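Local coordinates for ESAT-6-like protein EsxG (Mycobacterium smegmatis, PDB 3Q4H) that probably acts as a secreted helical-hairpin protein of the WXG100 family, pairing with a second small helical protein of the ESAT-6 type, at residues 11-16 against 84-89; 17-22 against 75-80; 25-30 against 65-70; 32-37 against 54-59. All coordinates share one frame; numbering follows the deposited sequence.

Overall arrangement
The four contacts follow one another along a helical hairpin, in which helix 8-38 runs antiparallel to helix 47-77 and then to helix 79-94. Contact 4 lies nearest the turn and contact 1 nearest the chain ends, so each contact brackets the next: 1 encloses 2, 2 encloses 3 and 3 encloses 4. Neighbouring centres are about 10, 12 and 13 Å apart, and contacts 1 and 4, about 35 Å apart, fall on opposite sides of the chain's centre. All four use helix 8-38. Each also lies within reach of a second copy and of another protein's chain, so the faces of the elongated hairpin are shared with its assembly.

Contact 1. Residues 11-16 against 84-89; sequences QLIASE and YVAQDA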
loop_
_atom_site.group_PDB
_atom_site.type_symbol
_atom_site.label_atom_id
_atom_site.label_comp_id
_atom_site.label_asym_id
_atom_site.label_seq_id
_atom_site.Cartn_x
_atom_site.Cartn_y
_atom_site.Cartn_z
ATOM N N GLN A 11 -0.461 16.818 -1.154
ATOM C CA GLN A 11 0.693 16.371 -0.381
ATOM C C GLN A 11 0.261 15.441 0.745
ATOM O O GLN A 11 0.874 14.399 0.962
ATOM C CB GLN A 11 1.468 17.563 0.168
ATOM C CG GLN A 11 2.134 18.373 -0.927
ATOM C CD GLN A 11 2.941 19.551 -0.405
ATOM O OE1 GLN A 11 2.932 20.635 -0.995
ATOM N NE2 GLN A 11 3.647 19.345 0.703
ATOM N N LEU A 12 -0.807 15.816 1.440
ATOM C CA LEU A 12 -1.356 15.007 2.524
ATOM C C LEU A 12 -1.818 13.645 2.022
ATOM O O LEU A 12 -1.416 12.613 2.561
ATOM C CB LEU A 12 -2.523 15.736 3.183
ATOM C CG LEU A 12 -3.183 15.079 4.399
ATOM C CD1 LEU A 12 -2.174 14.819 5.534
ATOM C CD2 LEU A 12 -4.357 15.936 4.897
ATOM N N ILE A 13 -2.667 13.659 0.994
ATOM C CA ILE A 13 -3.166 12.448 0.340
ATOM C C ILE A 13 -2.012 11.543 -0.060
ATOM O O ILE A 13 -2.059 10.337 0.165
ATOM C CB ILE A 13 -3.961 12.789 -0.941
ATOM C CG1 ILE A 13 -5.284 13.472 -0.597
ATOM C CG2 ILE A 13 -4.217 11.535 -1.789
ATOM C CD1 ILE A 13 -5.916 14.170 -1.771
ATOM N N ALA A 14 -0.982 12.133 -0.660
ATOM C CA ALA A 14 0.178 11.375 -1.093
ATOM C C ALA A 14 0.863 10.787 0.132
ATOM O O ALA A 14 1.076 9.583 0.205
ATOM C CB ALA A 14 1.128 12.252 -1.888
ATOM N N SER A 15 1.166 11.631 1.116
ATOM C CA SER A 15 1.850 11.176 2.331
ATOM C C SER A 15 1.130 10.016 3.000
ATOM O O SER A 15 1.760 9.088 3.481
ATOM C CB SER A 15 2.001 12.322 3.335
ATOM O OG SER A 15 2.984 13.249 2.910
ATOM N N GLU A 16 -0.194 10.082 3.032
ATOM C CA GLU A 16 -0.977 9.074 3.713
ATOM C C GLU A 16 -1.038 7.802 2.885
ATOM O O GLU A 16 -0.915 6.702 3.433
ATOM C CB GLU A 16 -2.378 9.602 4.027
ATOM C CG GLU A 16 -2.387 10.633 5.165
ATOM C CD GLU A 16 -3.761 11.208 5.456
ATOM O OE1 GLU A 16 -4.698 10.975 4.670
ATOM O OE2 GLU A 16 -3.902 11.904 6.475
ATOM N N TYR A 84 -10.489 9.164 2.110
ATOM C CA TYR A 84 -11.467 10.131 2.629
ATOM C C TYR A 84 -11.119 11.572 2.247
ATOM O O TYR A 84 -11.993 12.332 1.838
ATOM C CB TYR A 84 -11.611 10.018 4.158
ATOM C CG TYR A 84 -12.643 10.967 4.753
ATOM C CD1 TYR A 84 -13.923 10.526 5.071
ATOM C CD2 TYR A 84 -12.337 12.315 4.983
ATOM C CE1 TYR A 84 -14.879 11.401 5.611
ATOM C CE2 TYR A 84 -13.279 13.196 5.514
ATOM C CZ TYR A 84 -14.548 12.734 5.827
ATOM O OH TYR A 84 -15.481 13.603 6.356
ATOM N N VAL A 85 -9.850 11.943 2.384
ATOM C CA VAL A 85 -9.406 13.281 1.987
ATOM C C VAL A 85 -9.584 13.512 0.494
ATOM O O VAL A 85 -9.978 14.601 0.079
ATOM C CB VAL A 85 -7.927 13.533 2.326
ATOM C CG1 VAL A 85 -7.469 14.871 1.725
ATOM C CG2 VAL A 85 -7.710 13.500 3.833
ATOM N N ALA A 86 -9.281 12.486 -0.303
ATOM C CA ALA A 86 -9.424 12.554 -1.762
ATOM C C ALA A 86 -10.887 12.708 -2.169
ATOM O O ALA A 86 -11.234 13.588 -2.961
ATOM C CB ALA A 86 -8.833 11.308 -2.414
ATOM N N GLN A 87 -11.739 11.844 -1.622
ATOM C CA GLN A 87 -13.163 11.877 -1.938
ATOM C C GLN A 87 -13.838 13.138 -1.380
ATOM O O GLN A 87 -14.671 13.739 -2.062
ATOM C CB GLN A 87 -13.852 10.592 -1.460
ATOM C CG GLN A 87 -13.349 9.356 -2.210
ATOM C CD GLN A 87 -13.944 8.045 -1.721
ATOM O OE1 GLN A 87 -15.116 7.756 -1.962
ATOM N NE2 GLN A 87 -13.122 7.227 -1.060
ATOM N N ASP A 88 -13.454 13.544 -0.164
ATOM C CA ASP A 88 -13.952 14.784 0.458
ATOM C C ASP A 88 -13.536 16.024 -0.328
ATOM O O ASP A 88 -14.310 16.978 -0.436
ATOM C CB ASP A 88 -13.443 14.918 1.900
ATOM C CG ASP A 88 -13.992 16.145 2.605
ATOM O OD1 ASP A 88 -15.065 16.037 3.236
ATOM O OD2 ASP A 88 -13.348 17.219 2.536
ATOM N N ALA A 89 -12.314 16.015 -0.859
ATOM C CA ALA A 89 -11.835 17.113 -1.706
ATOM C C ALA A 89 -12.647 17.234 -3.000
ATOM O O ALA A 89 -12.860 18.339 -3.498
ATOM C CB ALA A 89 -10.367 16.935 -2.026
#
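Ile-13 and Val-85 form the tight part of this helix pair. The CG1 methyl of Val-85 meets CG1 of Ile-13 at 3.5 Å, and the two branched side chains pass each other at a slant. Because CG1 of Ile-13 lies anti to its carbonyl carbon (chi1 -70°) and the chain then extends, the terminal CD1 carries on beyond the valine to the next residue, where it comes 3.9 Å from CA of Ala-86 and also faces that residue's CB. The other methyl of Val-85, CG2, is met more loosely: CD2 of Leu-12 stands 4.3 Å from it, and OE1 of Glu-16 reaches it from a chain running roughly at right angles.

Here helix 8-38 meets helix 79-94 near the open end of the WXG100 helical hairpin. The local axes are 152° apart in direction and approach to 9.7 Å, a near-antiparallel pairing without a hydrogen bond from one segment to the other. Away from the isoleucine-valine pair the contact thins out quickly. Tyr-84 and Asp-88 are exposed to solvent, while Gln-87 turns its NE2 to Asp-71 of the second subunit. Other chains complete the surroundings of the apolar patch: Ile-13 also packs on Ala-31 of the second subunit, and Leu-12 rests against an apolar side chain of another protein.

Contact 2. Residues 17-22 against 75-80; sequences ANFGAK and LNIGDA
Over one face of the Phe-19 ring sits the CD1 methyl of Ile-77, a CH-pi contact between the two residues that bury the most surface here. The methyl is 4.0 Å from the ring centroid and 9° off the ring normal, which places it almost exactly above the centre. Two torsions bring this about. CG of Phe-19 lies anti to its backbone N (chi1 -178°), while CG1 of Ile-77 is placed between its own backbone N and carbonyl carbon (chi1 60°). The isoleucine side chain sets off across the line to the other segment, and its ethyl branch then turns to the ring. The carbonyl of the same isoleucine is also close, with its O 3.7 Å from CB of Phe-19.

Beside this aromatic contact, two glycines let the backbones come together. The CA atoms of Gly-20 and Gly-78 are 4.2 Å apart, and CA of Gly-78 also lies at the edge of the Phe-19 ring, near its plane. CA of Gly-20 approaches N of Asp-79 to 3.7 Å, backbone against backbone.

Gly-78 is the N-cap of helix 79-94, at the break that separates it from helix 47-77. Gln-74 of the same chain ties the junction together, accepting from N of Asp-79 and donating to O of Gly-20. OD1 of Asp-79 forms a salt bridge with Arg-27 of the second subunit, and OD2 a hydrogen bond with Gln-74 of that subunit. Helix 8-38 thus passes unbroken beside the interruption between the other two helices.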
loop_
_atom_site.group_PDB
_atom_site.type_symbol
_atom_site.label_atom_id
_atom_site.label_comp_id
_atom_site.label_asym_id
_atom_site.label_seq_id
_atom_site.Cartn_x
_atom_site.Cartn_y
_atom_site.Cartn_z
ATOM N N ALA A 17 -1.201 7.941 1.573
ATOM C CA ALA A 17 -1.266 6.769 0.702
ATOM C C ALA A 17 0.037 5.978 0.811
ATOM O O ALA A 17 0.022 4.748 0.962
ATOM C CB ALA A 17 -1.554 7.169 -0.752
ATOM N N ASN A 18 1.157 6.697 0.783
ATOM C CA ASN A 18 2.471 6.071 0.935
ATOM C C ASN A 18 2.609 5.334 2.265
ATOM O O ASN A 18 3.089 4.196 2.300
ATOM C CB ASN A 18 3.592 7.102 0.733
ATOM C CG ASN A 18 3.678 7.586 -0.718
ATOM O OD1 ASN A 18 3.113 6.965 -1.620
ATOM N ND2 ASN A 18 4.373 8.690 -0.943
ATOM N N PHE A 19 2.150 5.947 3.352
ATOM C CA PHE A 19 2.096 5.230 4.628
ATOM C C PHE A 19 1.237 3.974 4.506
ATOM O O PHE A 19 1.590 2.925 5.042
ATOM C CB PHE A 19 1.554 6.102 5.771
ATOM C CG PHE A 19 1.528 5.386 7.100
ATOM C CD1 PHE A 19 2.641 5.384 7.925
ATOM C CD2 PHE A 19 0.403 4.680 7.503
ATOM C CE1 PHE A 19 2.624 4.708 9.153
ATOM C CE2 PHE A 19 0.385 3.999 8.730
ATOM C CZ PHE A 19 1.494 4.021 9.552
ATOM N N GLY A 20 0.108 4.103 3.807
ATOM C CA GLY A 20 -0.806 2.988 3.606
ATOM C C GLY A 20 -0.169 1.839 2.862
ATOM O O GLY A 20 -0.439 0.684 3.158
ATOM N N ALA A 21 0.678 2.167 1.892
ATOM C CA ALA A 21 1.411 1.166 1.145
ATOM C C ALA A 21 2.351 0.395 2.064
ATOM O O ALA A 21 2.351 -0.834 2.056
ATOM C CB ALA A 21 2.183 1.811 0.021
ATOM N N LYS A 22 3.140 1.112 2.865
ATOM C CA LYS A 22 4.098 0.461 3.769
ATOM C C LYS A 22 3.389 -0.393 4.809
ATOM O O LYS A 22 3.900 -1.427 5.215
ATOM C CB LYS A 22 4.984 1.482 4.481
ATOM C CG LYS A 22 5.907 2.268 3.565
ATOM C CD LYS A 22 6.749 3.252 4.358
ATOM C CE LYS A 22 7.757 3.981 3.491
ATOM N NZ LYS A 22 8.678 4.762 4.352
ATOM N N LEU A 75 -6.829 3.922 9.233
ATOM C CA LEU A 75 -7.981 4.815 9.362
ATOM C C LEU A 75 -7.589 6.266 9.715
ATOM O O LEU A 75 -8.262 7.212 9.305
ATOM C CB LEU A 75 -8.968 4.270 10.399
ATOM C CG LEU A 75 -9.703 2.972 10.034
ATOM C CD1 LEU A 75 -10.413 2.370 11.275
ATOM C CD2 LEU A 75 -10.701 3.186 8.884
ATOM N N ASN A 76 -6.495 6.428 10.454
ATOM C CA ASN A 76 -6.048 7.738 10.922
ATOM C C ASN A 76 -5.116 8.479 9.969
ATOM O O ASN A 76 -5.275 9.680 9.770
ATOM C CB ASN A 76 -5.364 7.599 12.285
ATOM C CG ASN A 76 -6.354 7.561 13.428
ATOM O OD1 ASN A 76 -7.183 8.461 13.566
ATOM N ND2 ASN A 76 -6.272 6.529 14.257
ATOM N N ILE A 77 -4.134 7.775 9.405
ATOM C CA ILE A 77 -3.086 8.417 8.592
ATOM C C ILE A 77 -2.654 7.589 7.375
ATOM O O ILE A 77 -1.585 7.812 6.822
ATOM C CB ILE A 77 -1.814 8.733 9.445
ATOM C CG1 ILE A 77 -1.236 7.450 10.046
ATOM C CG2 ILE A 77 -2.126 9.722 10.554
ATOM C CD1 ILE A 77 0.151 7.616 10.637
ATOM N N GLY A 78 -3.490 6.652 6.940
ATOM C CA GLY A 78 -3.068 5.676 5.950
ATOM C C GLY A 78 -4.011 5.586 4.779
ATOM O O GLY A 78 -4.605 6.580 4.370
ATOM N N ASP A 79 -4.137 4.379 4.236
ATOM C CA ASP A 79 -4.922 4.142 3.025
ATOM C C ASP A 79 -6.322 4.738 3.089
ATOM O O ASP A 79 -6.754 5.392 2.140
ATOM C CB ASP A 79 -5.037 2.653 2.722
ATOM C CG ASP A 79 -5.568 2.401 1.337
ATOM O OD1 ASP A 79 -4.841 2.727 0.380
ATOM O OD2 ASP A 79 -6.708 1.900 1.184
ATOM N N ALA A 80 -7.018 4.503 4.201
ATOM C CA ALA A 80 -8.401 4.953 4.376
ATOM C C ALA A 80 -8.452 6.458 4.575
ATOM O O ALA A 80 -9.288 7.135 3.992
ATOM C CB ALA A 80 -9.038 4.248 5.557
#

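Contact 3. Residues 25-30 against 65-70; sequences LMRSTI and KVNALL
Arg-27 reaches Asn-67 and Leu-70 because its CG lies anti to the carbonyl carbon (chi1 -60°) and the chain then runs extended to NE, carrying the guanidinium across to helix 47-77. Asn-67 answers with CG likewise anti to its carbonyl carbon. The guanidinium and amide planes are nearly coplanar. NH1 of Arg-27 donates to OD1 of Asn-67 over 2.9 Å, arriving in the carbonyl plane on a lone pair at an N-H...O angle of 160°. It also donates to the backbone O of Asn-67 at 3.2 Å, a more bent bond that comes in tilted from that carbonyl's plane.

Against one face of the guanidinium lies CB of Leu-70, offset toward the rim and 3.6 Å from NH2 of Arg-27. The same leucine sends CD1 to the aliphatic part of the arginine and to CG of the selenomethionine Met-26, 4.0 Å away. One turn along, CD1 of Ile-30 packs on CG1 of Val-66 at 3.9 Å. A water closes the polar side, donating to O of Arg-27 and accepting from ND2 of Asn-67.

The charge of Arg-27 is shared among several partners: NH2 pairs with Asp-71 of its own chain, and NE with Asp-79 of the second subunit. This buried polar pairing, bordered by apolar packing, belongs to the middle of the antiparallel helical hairpin of the WXG100 family, whose local axes here differ in direction by 169°.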
loop_
_atom_site.group_PDB
_atom_site.type_symbol
_atom_site.label_atom_id
_atom_site.label_comp_id
_atom_site.label_asym_id
_atom_site.label_seq_id
_atom_site.Cartn_x
_atom_site.Cartn_y
_atom_site.Cartn_z
ATOM N N LEU A 25 2.713 -3.442 3.064
ATOM C CA LEU A 25 3.959 -4.160 2.818
ATOM C C LEU A 25 4.496 -4.863 4.069
ATOM O O LEU A 25 5.122 -5.925 3.966
ATOM C CB LEU A 25 5.007 -3.229 2.196
ATOM C CG LEU A 25 4.733 -2.857 0.727
ATOM C CD1 LEU A 25 5.828 -1.964 0.159
ATOM C CD2 LEU A 25 4.574 -4.104 -0.130
HETATM N N MSE A 26 4.235 -4.291 5.243
HETATM C CA MSE A 26 4.494 -4.992 6.499
HETATM C C MSE A 26 3.655 -6.282 6.583
HETATM O O MSE A 26 4.203 -7.361 6.771
HETATM C CB MSE A 26 4.199 -4.091 7.694
HETATM C CG MSE A 26 4.362 -4.763 9.062
HETATM SE SE MSE A 26 6.184 -5.383 9.496
HETATM C CE MSE A 26 7.053 -3.664 9.671
ATOM N N ARG A 27 2.336 -6.170 6.423
ATOM C CA ARG A 27 1.463 -7.341 6.416
ATOM C C ARG A 27 1.986 -8.414 5.457
ATOM O O ARG A 27 1.870 -9.610 5.725
ATOM C CB ARG A 27 0.043 -6.975 5.981
ATOM C CG ARG A 27 -0.691 -5.947 6.835
ATOM C CD ARG A 27 -2.148 -5.855 6.404
ATOM N NE ARG A 27 -2.732 -4.535 6.644
ATOM C CZ ARG A 27 -3.373 -4.172 7.752
ATOM N NH1 ARG A 27 -3.502 -5.008 8.780
ATOM N NH2 ARG A 27 -3.879 -2.950 7.847
ATOM N N SER A 28 2.534 -7.968 4.328
ATOM C CA SER A 28 3.107 -8.856 3.316
ATOM C C SER A 28 4.397 -9.523 3.802
ATOM O O SER A 28 4.600 -10.716 3.606
ATOM C CB SER A 28 3.380 -8.069 2.031
ATOM O OG SER A 28 3.775 -8.933 0.978
ATOM N N THR A 29 5.266 -8.733 4.429
ATOM C CA THR A 29 6.502 -9.237 5.014
ATOM C C THR A 29 6.249 -10.244 6.122
ATOM O O THR A 29 6.926 -11.266 6.175
ATOM C CB THR A 29 7.312 -8.096 5.587
ATOM O OG1 THR A 29 7.605 -7.173 4.531
ATOM C CG2 THR A 29 8.613 -8.602 6.215
ATOM N N ILE A 30 5.289 -9.953 7.000
ATOM C CA ILE A 30 4.879 -10.885 8.040
ATOM C C ILE A 30 4.441 -12.222 7.433
ATOM O O ILE A 30 4.805 -13.280 7.942
ATOM C CB ILE A 30 3.714 -10.313 8.905
ATOM C CG1 ILE A 30 4.222 -9.192 9.809
ATOM C CG2 ILE A 30 3.084 -11.394 9.788
ATOM C CD1 ILE A 30 3.136 -8.474 10.560
ATOM N N LYS A 65 -2.003 -8.876 16.473
ATOM C CA LYS A 65 -2.030 -7.598 17.182
ATOM C C LYS A 65 -1.449 -6.480 16.308
ATOM O O LYS A 65 -1.987 -5.367 16.271
ATOM C CB LYS A 65 -1.281 -7.699 18.518
ATOM N N VAL A 66 -0.363 -6.785 15.599
ATOM C CA VAL A 66 0.272 -5.828 14.699
ATOM C C VAL A 66 -0.637 -5.497 13.523
ATOM O O VAL A 66 -0.703 -4.350 13.073
ATOM C CB VAL A 66 1.616 -6.355 14.175
ATOM C CG1 VAL A 66 2.073 -5.567 12.971
ATOM C CG2 VAL A 66 2.659 -6.301 15.276
ATOM N N ASN A 67 -1.343 -6.499 13.024
ATOM C CA ASN A 67 -2.358 -6.249 12.013
ATOM C C ASN A 67 -3.472 -5.379 12.572
ATOM O O ASN A 67 -3.902 -4.438 11.911
ATOM C CB ASN A 67 -2.894 -7.557 11.428
ATOM C CG ASN A 67 -2.033 -8.063 10.296
ATOM O OD1 ASN A 67 -2.081 -7.524 9.193
ATOM N ND2 ASN A 67 -1.220 -9.074 10.563
ATOM N N ALA A 68 -3.916 -5.666 13.792
ATOM C CA ALA A 68 -4.937 -4.846 14.439
ATOM C C ALA A 68 -4.433 -3.412 14.601
ATOM O O ALA A 68 -5.199 -2.457 14.438
ATOM C CB ALA A 68 -5.342 -5.436 15.787
ATOM N N LEU A 69 -3.144 -3.260 14.896
ATOM C CA LEU A 69 -2.563 -1.928 15.074
ATOM C C LEU A 69 -2.436 -1.159 13.750
ATOM O O LEU A 69 -2.681 0.052 13.702
ATOM C CB LEU A 69 -1.212 -2.011 15.802
ATOM C CG LEU A 69 -1.285 -2.074 17.339
ATOM C CD1 LEU A 69 0.072 -2.410 17.942
ATOM C CD2 LEU A 69 -1.796 -0.777 17.899
ATOM N N LEU A 70 -2.043 -1.858 12.690
ATOM C CA LEU A 70 -1.987 -1.256 11.364
ATOM C C LEU A 70 -3.389 -0.826 10.923
ATOM O O LEU A 70 -3.554 0.233 10.314
ATOM C CB LEU A 70 -1.388 -2.223 10.345
ATOM C CG LEU A 70 0.103 -2.560 10.490
ATOM C CD1 LEU A 70 0.521 -3.704 9.534
ATOM C CD2 LEU A 70 0.962 -1.321 10.255
HETATM O O HOH W 1 0.081 -10.269 7.903
#

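Contact 4. Residues 32-37 against 54-59; sequences QAEQAA and AAHARF
The carboxylate of Glu-34 reaches His-56 across the two arms of the WXG100 helical hairpin, close to its turn, where helix 8-38 and helix 47-77 run antiparallel (164° between local directions) with axes 11.8 Å apart. At this wide separation, long side chains do the bridging. CG of Glu-34 stands anti to its backbone N, and a bend at chi2 then swings the carboxylate toward the opposite arm. The chains of Glu-34 and His-56 cross at about a right angle, yet their flat ends are turned almost alike, with the carboxylate and imidazole planes 13° apart. OE2 lies at the edge of the imidazole, near its plane. NE2 of His-56 donates to OE2 of Glu-34 over 2.8 Å, but the N-H...O angle of 121° makes the bond weak.

Phe-59 presents its edge to the same carboxylate, whose plane is again nearly that of the ring, while the two side chains slide past each other in opposite directions. OE1 is the oxygen that faces Phe-59, while NE2 of His-56 lies close to both. Two alanines of helix 8-38 fill in more loosely beside them: CB of Ala-33 is 4.3 Å from CZ of Phe-59, and CB of Ala-37 lies equally far from CD2 of His-56.

Other chains border the group. Pro-10 of the second subunit packs on Glu-34, and an aromatic side chain of another protein meets the ring of Phe-59. On the carboxylate side of that ring, OE1 of Glu-34 approaches CD2 of Phe-59 to 3.4 Å.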
loop_
_atom_site.group_PDB
_atom_site.type_symbol
_atom_site.label_atom_id
_atom_site.label_comp_id
_atom_site.label_asym_id
_atom_site.label_seq_id
_atom_site.Cartn_x
_atom_site.Cartn_y
_atom_site.Cartn_z
ATOM N N GLN A 32 5.165 -13.491 4.327
ATOM C CA GLN A 32 6.326 -14.169 3.747
ATOM C C GLN A 32 7.250 -14.768 4.813
ATOM O O GLN A 32 7.888 -15.784 4.582
ATOM C CB GLN A 32 7.125 -13.209 2.857
ATOM C CG GLN A 32 6.389 -12.783 1.600
ATOM C CD GLN A 32 7.288 -12.033 0.636
ATOM O OE1 GLN A 32 7.062 -10.852 0.340
ATOM N NE2 GLN A 32 8.325 -12.709 0.146
ATOM N N ALA A 33 7.333 -14.131 5.973
ATOM C CA ALA A 33 8.151 -14.657 7.062
ATOM C C ALA A 33 7.520 -15.926 7.622
ATOM O O ALA A 33 8.221 -16.852 8.024
ATOM C CB ALA A 33 8.324 -13.618 8.149
ATOM N N GLU A 34 6.193 -15.961 7.627
ATOM C CA GLU A 34 5.427 -17.099 8.130
ATOM C C GLU A 34 5.610 -18.329 7.234
ATOM O O GLU A 34 5.803 -19.433 7.727
ATOM C CB GLU A 34 3.949 -16.696 8.249
ATOM C CG GLU A 34 2.964 -17.824 8.550
ATOM C CD GLU A 34 2.957 -18.272 9.993
ATOM O OE1 GLU A 34 3.778 -17.778 10.794
ATOM O OE2 GLU A 34 2.110 -19.133 10.328
ATOM N N GLN A 35 5.558 -18.125 5.920
ATOM C CA GLN A 35 5.797 -19.198 4.950
ATOM C C GLN A 35 7.179 -19.811 5.117
ATOM O O GLN A 35 7.334 -21.027 5.069
ATOM C CB GLN A 35 5.672 -18.675 3.521
ATOM C CG GLN A 35 4.276 -18.250 3.116
ATOM C CD GLN A 35 4.170 -17.907 1.628
ATOM O OE1 GLN A 35 4.446 -18.749 0.768
ATOM N NE2 GLN A 35 3.760 -16.677 1.325
ATOM N N ALA A 36 8.179 -18.961 5.299
ATOM C CA ALA A 36 9.540 -19.417 5.539
ATOM C C ALA A 36 9.662 -20.164 6.868
ATOM O O ALA A 36 10.465 -21.077 6.983
ATOM C CB ALA A 36 10.497 -18.246 5.502
ATOM N N ALA A 37 8.866 -19.776 7.860
ATOM C CA ALA A 37 8.823 -20.464 9.152
ATOM C C ALA A 37 8.164 -21.852 9.070
ATOM O O ALA A 37 8.723 -22.836 9.556
ATOM C CB ALA A 37 8.098 -19.601 10.165
ATOM N N ALA A 54 5.936 -23.414 19.951
ATOM C CA ALA A 54 5.605 -22.381 20.937
ATOM C C ALA A 54 5.975 -20.999 20.417
ATOM O O ALA A 54 5.195 -20.055 20.536
ATOM C CB ALA A 54 6.308 -22.646 22.255
ATOM N N ALA A 55 7.169 -20.899 19.840
ATOM C CA ALA A 55 7.645 -19.676 19.202
ATOM C C ALA A 55 6.797 -19.306 17.997
ATOM O O ALA A 55 6.668 -18.129 17.662
ATOM C CB ALA A 55 9.088 -19.841 18.766
ATOM N N HIS A 56 6.235 -20.306 17.330
ATOM C CA HIS A 56 5.379 -20.049 16.185
ATOM C C HIS A 56 4.019 -19.508 16.624
ATOM O O HIS A 56 3.574 -18.484 16.118
ATOM C CB HIS A 56 5.224 -21.309 15.338
ATOM C CG HIS A 56 4.583 -21.058 14.011
ATOM N ND1 HIS A 56 3.431 -21.699 13.608
ATOM C CD2 HIS A 56 4.915 -20.211 13.007
ATOM C CE1 HIS A 56 3.082 -21.259 12.411
ATOM N NE2 HIS A 56 3.968 -20.359 12.022
ATOM N N ALA A 57 3.377 -20.188 17.574
ATOM C CA ALA A 57 2.061 -19.771 18.099
ATOM C C ALA A 57 2.081 -18.348 18.662
ATOM O O ALA A 57 1.097 -17.619 18.582
ATOM C CB ALA A 57 1.587 -20.743 19.165
ATOM N N ARG A 58 3.216 -17.981 19.243
ATOM C CA ARG A 58 3.456 -16.637 19.738
ATOM C C ARG A 58 3.553 -15.638 18.576
ATOM O O ARG A 58 2.939 -14.564 18.600
ATOM C CB ARG A 58 4.752 -16.643 20.554
ATOM C CG ARG A 58 5.257 -15.290 20.992
ATOM C CD ARG A 58 4.219 -14.561 21.800
ATOM N NE ARG A 58 4.743 -13.306 22.315
ATOM C CZ ARG A 58 4.024 -12.399 22.967
ATOM N NH1 ARG A 58 2.727 -12.590 23.196
ATOM N NH2 ARG A 58 4.614 -11.285 23.386
ATOM N N PHE A 59 4.327 -15.998 17.559
ATOM C CA PHE A 59 4.488 -15.144 16.399
ATOM C C PHE A 59 3.151 -14.911 15.690
ATOM O O PHE A 59 2.824 -13.779 15.318
ATOM C CB PHE A 59 5.490 -15.764 15.441
ATOM C CG PHE A 59 5.644 -15.009 14.161
ATOM C CD1 PHE A 59 6.423 -13.865 14.108
ATOM C CD2 PHE A 59 5.023 -15.448 13.003
ATOM C CE1 PHE A 59 6.573 -13.171 12.929
ATOM C CE2 PHE A 59 5.172 -14.757 11.822
ATOM C CZ PHE A 59 5.945 -13.614 11.786
#